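Local coordinates for protein synaptotagmin IV (Rattus norvegicus, PDB 1W15) that takes part in the mobility of neuronal dense core vesicles through its interaction with KIF1A and contributes to melanocyte dendrite formation, and is represented here by its C2B domain, at residues V34-A39 and V100-L105; V21-Q26 and G130-E135. All blocks are in the same frame, centred on the assembly; numbering follows the deposited sequence.

Contact 1. Residues V34-A39 and V100-L105; sequences VVVLKA and VEFLVL
The ring of F102 reaches across to the strand of V34 and V36 and is met along one border by both valines. CG1 of V34 lies near the ring plane, 3.5 Å from CE2 of F102 and 3.6 Å from its CZ, so a single methyl spans one bond of the rim. Farther back toward the ring's root, CG2 of V36 is 4.0 Å from CE2 of F102 and 4.1 Å from CD2 of F102. What places the ring there is the first torsion of F102, with CG opposite the carbonyl carbon (chi1 -61°). No hydrogen bond joins the two strands, and the alpha-to-beta bonds of V34 and F102 each point toward the other strand. Strands 31-40 and 98-106 belong to different four-stranded antiparallel sheets of the C2 beta sandwich, so the contact is apolar packing between sheets. L19 and V21 of strand 18-26 also touch the F102 ring, while V36 rests on V57 of strand 53-61, in the sheet of F102. Replacing F102 with an alanine would probably open a gap between the sheets and leave V34 CG1 and V36 CG2 without their aromatic partner. Just beyond V36, L37 and K38 both face L20, forming a classic beta bulge.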
loop_
_atom_site.group_PDB
_atom_site.type_symbol
_atom_site.label_atom_id
_atom_site.label_comp_id
_atom_site.label_asym_id
_atom_site.label_seq_id
_atom_site.Cartn_x
_atom_site.Cartn_y
_atom_site.Cartn_z
ATOM N N VAL A 34 -0.860 10.742 -0.262
ATOM C CA VAL A 34 -2.146 10.521 0.388
ATOM C C VAL A 34 -2.697 9.224 -0.210
ATOM O O VAL A 34 -2.817 9.110 -1.447
ATOM C CB VAL A 34 -3.136 11.696 0.074
ATOM C CG1 VAL A 34 -4.531 11.399 0.619
ATOM C CG2 VAL A 34 -2.622 13.103 0.626
ATOM N N VAL A 35 -3.065 8.292 0.646
ATOM C CA VAL A 35 -3.649 7.037 0.183
ATOM C C VAL A 35 -5.089 7.000 0.673
ATOM O O VAL A 35 -5.380 7.059 1.872
ATOM C CB VAL A 35 -2.903 5.767 0.715
ATOM C CG1 VAL A 35 -3.467 4.474 0.037
ATOM C CG2 VAL A 35 -1.375 5.916 0.489
ATOM N N VAL A 36 -6.001 6.854 -0.265
ATOM C CA VAL A 36 -7.405 6.595 0.112
ATOM C C VAL A 36 -7.543 5.059 0.132
ATOM O O VAL A 36 -7.408 4.383 -0.931
ATOM C CB VAL A 36 -8.414 7.197 -0.921
ATOM C CG1 VAL A 36 -9.851 6.878 -0.476
ATOM C CG2 VAL A 36 -8.235 8.762 -1.006
ATOM N N LEU A 37 -7.781 4.506 1.324
ATOM C CA LEU A 37 -7.667 3.071 1.489
ATOM C C LEU A 37 -9.053 2.437 1.325
ATOM O O LEU A 37 -9.261 1.676 0.370
ATOM C CB LEU A 37 -7.030 2.721 2.835
ATOM C CG LEU A 37 -5.527 3.071 2.784
ATOM C CD1 LEU A 37 -4.911 3.448 4.144
ATOM C CD2 LEU A 37 -4.812 1.818 2.222
ATOM N N LYS A 38 -9.983 2.751 2.231
ATOM C CA LYS A 38 -11.302 2.056 2.265
ATOM C C LYS A 38 -12.321 2.959 2.918
ATOM O O LYS A 38 -11.978 3.833 3.695
ATOM C CB LYS A 38 -11.287 0.807 3.177
ATOM C CG LYS A 38 -10.098 0.001 3.243
ATOM C CD LYS A 38 -10.331 -1.217 4.178
ATOM C CE LYS A 38 -9.090 -2.125 4.109
ATOM N NZ LYS A 38 -9.236 -3.444 4.859
ATOM N N ALA A 39 -13.587 2.749 2.606
ATOM C CA ALA A 39 -14.667 3.350 3.395
ATOM C C ALA A 39 -15.520 2.193 3.931
ATOM O O ALA A 39 -15.571 1.110 3.324
ATOM C CB ALA A 39 -15.523 4.263 2.494
ATOM N N VAL A 100 -6.304 19.173 3.469
ATOM C CA VAL A 100 -6.715 18.145 2.498
ATOM C C VAL A 100 -8.194 17.844 2.789
ATOM O O VAL A 100 -8.572 17.682 3.952
ATOM C CB VAL A 100 -5.896 16.838 2.629
ATOM C CG1 VAL A 100 -6.315 15.778 1.563
ATOM C CG2 VAL A 100 -4.353 17.120 2.524
ATOM N N GLU A 101 -9.002 17.821 1.742
ATOM C CA GLU A 101 -10.437 17.625 1.899
ATOM C C GLU A 101 -10.742 16.344 1.166
ATOM O O GLU A 101 -10.438 16.247 -0.022
ATOM C CB GLU A 101 -11.187 18.793 1.249
ATOM C CG GLU A 101 -12.720 18.708 1.300
ATOM C CD GLU A 101 -13.374 19.864 0.484
ATOM O OE1 GLU A 101 -12.941 20.128 -0.657
ATOM O OE2 GLU A 101 -14.336 20.505 0.979
ATOM N N PHE A 102 -11.399 15.399 1.838
ATOM C CA PHE A 102 -11.852 14.143 1.223
ATOM C C PHE A 102 -13.377 14.178 1.132
ATOM O O PHE A 102 -14.070 14.503 2.147
ATOM C CB PHE A 102 -11.475 12.939 2.090
ATOM C CG PHE A 102 -10.010 12.776 2.308
ATOM C CD1 PHE A 102 -9.374 13.432 3.385
ATOM C CD2 PHE A 102 -9.258 11.924 1.470
ATOM C CE1 PHE A 102 -8.008 13.281 3.583
ATOM C CE2 PHE A 102 -7.876 11.767 1.683
ATOM C CZ PHE A 102 -7.264 12.424 2.727
ATOM N N LEU A 103 -13.888 13.860 -0.055
ATOM C CA LEU A 103 -15.321 13.790 -0.298
ATOM C C LEU A 103 -15.641 12.392 -0.802
ATOM O O LEU A 103 -15.085 11.958 -1.807
ATOM C CB LEU A 103 -15.735 14.842 -1.355
ATOM C CG LEU A 103 -15.231 16.245 -0.929
ATOM C CD1 LEU A 103 -14.804 17.022 -2.105
ATOM C CD2 LEU A 103 -16.240 16.942 -0.054
ATOM N N VAL A 104 -16.523 11.700 -0.086
ATOM C CA VAL A 104 -17.074 10.438 -0.532
ATOM C C VAL A 104 -18.412 10.763 -1.243
ATOM O O VAL A 104 -19.314 11.339 -0.617
ATOM C CB VAL A 104 -17.285 9.452 0.648
ATOM C CG1 VAL A 104 -17.808 8.101 0.090
ATOM C CG2 VAL A 104 -15.949 9.262 1.506
ATOM N N LEU A 105 -18.479 10.409 -2.527
ATOM C CA LEU A 105 -19.578 10.772 -3.427
ATOM C C LEU A 105 -20.173 9.522 -3.990
ATOM O O LEU A 105 -19.480 8.506 -4.134
ATOM C CB LEU A 105 -19.026 11.622 -4.581
ATOM C CG LEU A 105 -18.457 12.983 -4.097
ATOM C CD1 LEU A 105 -17.038 13.227 -4.564
ATOM C CD2 LEU A 105 -19.435 14.001 -4.681
#

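Contact 2. Residues V21-Q26 and G130-E135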
loop_
_atom_site.group_PDB
_atom_site.type_symbol
_atom_site.label_atom_id
_atom_site.label_comp_id
_atom_site.label_asym_id
_atom_site.label_seq_id
_atom_site.Cartn_x
_atom_site.Cartn_y
_atom_site.Cartn_z
ATOM N N VAL A 21 -7.629 6.515 5.763
ATOM C CA VAL A 21 -6.710 7.237 4.869
ATOM C C VAL A 21 -5.312 7.188 5.488
ATOM O O VAL A 21 -5.199 7.007 6.705
ATOM C CB VAL A 21 -7.114 8.707 4.579
ATOM C CG1 VAL A 21 -8.457 8.776 3.774
ATOM C CG2 VAL A 21 -7.149 9.572 5.877
ATOM N N SER A 22 -4.281 7.219 4.647
ATOM C CA SER A 22 -2.905 7.236 5.171
ATOM C C SER A 22 -2.187 8.391 4.505
ATOM O O SER A 22 -2.398 8.628 3.293
ATOM C CB SER A 22 -2.189 5.901 4.841
ATOM O OG SER A 22 -0.890 5.876 5.383
ATOM N N LEU A 23 -1.365 9.140 5.256
ATOM C CA LEU A 23 -0.663 10.277 4.666
ATOM C C LEU A 23 0.786 10.230 5.118
ATOM O O LEU A 23 1.057 9.664 6.192
ATOM C CB LEU A 23 -1.293 11.613 5.102
ATOM C CG LEU A 23 -2.663 12.025 4.456
ATOM C CD1 LEU A 23 -3.783 11.385 5.179
ATOM C CD2 LEU A 23 -2.819 13.561 4.465
ATOM N N CYS A 24 1.687 10.764 4.289
ATOM C CA CYS A 24 3.131 10.829 4.595
ATOM C C CYS A 24 3.661 12.149 4.045
ATOM O O CYS A 24 3.508 12.429 2.841
ATOM C CB CYS A 24 3.891 9.677 3.918
ATOM S SG CYS A 24 5.635 9.746 4.240
ATOM N N TYR A 25 4.279 12.969 4.908
ATOM C CA TYR A 25 4.839 14.251 4.483
ATOM C C TYR A 25 6.360 14.072 4.273
ATOM O O TYR A 25 7.109 13.783 5.204
ATOM C CB TYR A 25 4.593 15.332 5.541
ATOM C CG TYR A 25 5.210 16.696 5.251
ATOM C CD1 TYR A 25 5.182 17.238 3.963
ATOM C CD2 TYR A 25 5.800 17.466 6.285
ATOM C CE1 TYR A 25 5.735 18.505 3.683
ATOM C CE2 TYR A 25 6.341 18.747 6.015
ATOM C CZ TYR A 25 6.308 19.244 4.713
ATOM O OH TYR A 25 6.838 20.478 4.396
ATOM N N GLN A 26 6.758 14.185 3.014
ATOM C CA GLN A 26 8.159 14.096 2.589
ATOM C C GLN A 26 8.734 15.534 2.791
ATOM O O GLN A 26 8.863 16.292 1.824
ATOM C CB GLN A 26 8.246 13.481 1.115
ATOM C CG GLN A 26 7.303 12.311 0.747
ATOM C CD GLN A 26 7.775 11.293 -0.307
ATOM O OE1 GLN A 26 7.055 10.329 -0.584
ATOM N NE2 GLN A 26 8.924 11.302 -0.973
ATOM N N GLY A 130 -7.731 17.115 12.741
ATOM C CA GLY A 130 -6.713 17.775 13.557
ATOM C C GLY A 130 -5.556 16.918 14.091
ATOM O O GLY A 130 -4.371 17.259 13.896
ATOM N N GLY A 131 -5.872 15.826 14.795
ATOM C CA GLY A 131 -4.805 15.001 15.423
ATOM C C GLY A 131 -3.985 14.231 14.388
ATOM O O GLY A 131 -2.781 14.013 14.541
ATOM N N HIS A 132 -4.653 13.792 13.325
ATOM C CA HIS A 132 -3.980 13.048 12.267
ATOM C C HIS A 132 -2.988 13.999 11.571
ATOM O O HIS A 132 -1.835 13.656 11.367
ATOM C CB HIS A 132 -5.019 12.478 11.270
ATOM C CG HIS A 132 -4.450 11.437 10.337
ATOM N ND1 HIS A 132 -5.239 10.684 9.480
ATOM C CD2 HIS A 132 -3.170 11.039 10.111
ATOM C CE1 HIS A 132 -4.475 9.861 8.781
ATOM N NE2 HIS A 132 -3.212 10.047 9.147
ATOM N N TRP A 133 -3.453 15.222 11.259
ATOM C CA TRP A 133 -2.560 16.231 10.662
ATOM C C TRP A 133 -1.367 16.605 11.562
ATOM O O TRP A 133 -0.250 16.764 11.082
ATOM C CB TRP A 133 -3.328 17.493 10.354
ATOM C CG TRP A 133 -2.663 18.382 9.338
ATOM C CD1 TRP A 133 -2.082 19.631 9.560
ATOM C CD2 TRP A 133 -2.503 18.114 7.940
ATOM N NE1 TRP A 133 -1.633 20.145 8.364
ATOM C CE2 TRP A 133 -1.864 19.237 7.362
ATOM C CE3 TRP A 133 -2.857 17.042 7.107
ATOM C CZ2 TRP A 133 -1.561 19.311 5.997
ATOM C CZ3 TRP A 133 -2.559 17.120 5.739
ATOM C CH2 TRP A 133 -1.913 18.253 5.204
ATOM N N LYS A 134 -1.615 16.772 12.853
ATOM C CA LYS A 134 -0.511 17.044 13.800
ATOM C C LYS A 134 0.591 15.954 13.746
ATOM O O LYS A 134 1.809 16.239 13.786
ATOM C CB LYS A 134 -1.053 17.221 15.216
ATOM C CG LYS A 134 0.089 17.395 16.233
ATOM C CD LYS A 134 -0.302 18.036 17.533
ATOM C CE LYS A 134 0.791 17.779 18.604
ATOM N NZ LYS A 134 2.189 18.363 18.295
ATOM N N GLU A 135 0.139 14.704 13.659
ATOM C CA GLU A 135 1.029 13.550 13.696
ATOM C C GLU A 135 1.874 13.531 12.406
ATOM O O GLU A 135 3.102 13.333 12.468
ATOM C CB GLU A 135 0.226 12.254 13.900
ATOM C CG GLU A 135 1.059 11.097 14.446
ATOM C CD GLU A 135 0.236 9.841 14.750
ATOM O OE1 GLU A 135 -0.990 9.957 14.951
ATOM O OE2 GLU A 135 0.831 8.734 14.800
#
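NE2 of H132 is hydrogen-bonded to the backbone O of I144, and ND1 of the same ring to NE2 of H148, which leaves the carbon between the two nitrogens to meet V21 and L23. Because a carbonyl oxygen can only accept, NE2 probably carries the proton. With both nitrogens engaged, the buried imidazole is fixed in its rotation, and its CE1 is directed in the ring plane at V21 O, 3.6 Å away. Two methyls of the strand also approach that carbon: CG2 of V21 at 4.0 Å from CE1 of H132, and CD1 of L23, also 4.0 Å from that CE1 but approaching obliquely. Segments 21-26 and 130-135 run in roughly the same direction, 34° apart, with their axes 9.6 Å from each other at closest approach. This is the helix of the C2B domain between strands 114-121 and 144-149, each an outermost strand of its own sheet, lying against the sandwich. The alpha-to-beta bond of W133 turns from the strand, yet with CG opposite its backbone N (chi1 -160°) the indole swings back, and the rim atom CZ3 of W133 comes within 3.8 Å of CD2 of L23, at the ring edge. L121 of strand 114-121 touches L23, H132 and W133 alike.

Both contacts are buried, but they sit at different distances from the centre of the chain: contact 1 lies about 4 Å from it and contact 2 about 10 Å, their centres some 13 Å apart. Strands 31-40 and 18-26 are neighbours in one sheet, joined by backbone hydrogen bonds, among them a probable one from V35 N to S22 O at 2.8 Å. From that sheet, contact 1 reaches the opposing sheet, and contact 2 the helix. Chemistry follows place: sheet against sheet is wholly apolar, whereas the helix interface adds a hydrogen-bonded imidazole. The two meet where CG1 of V21 packs on CE2 of F102 and W133 on V100.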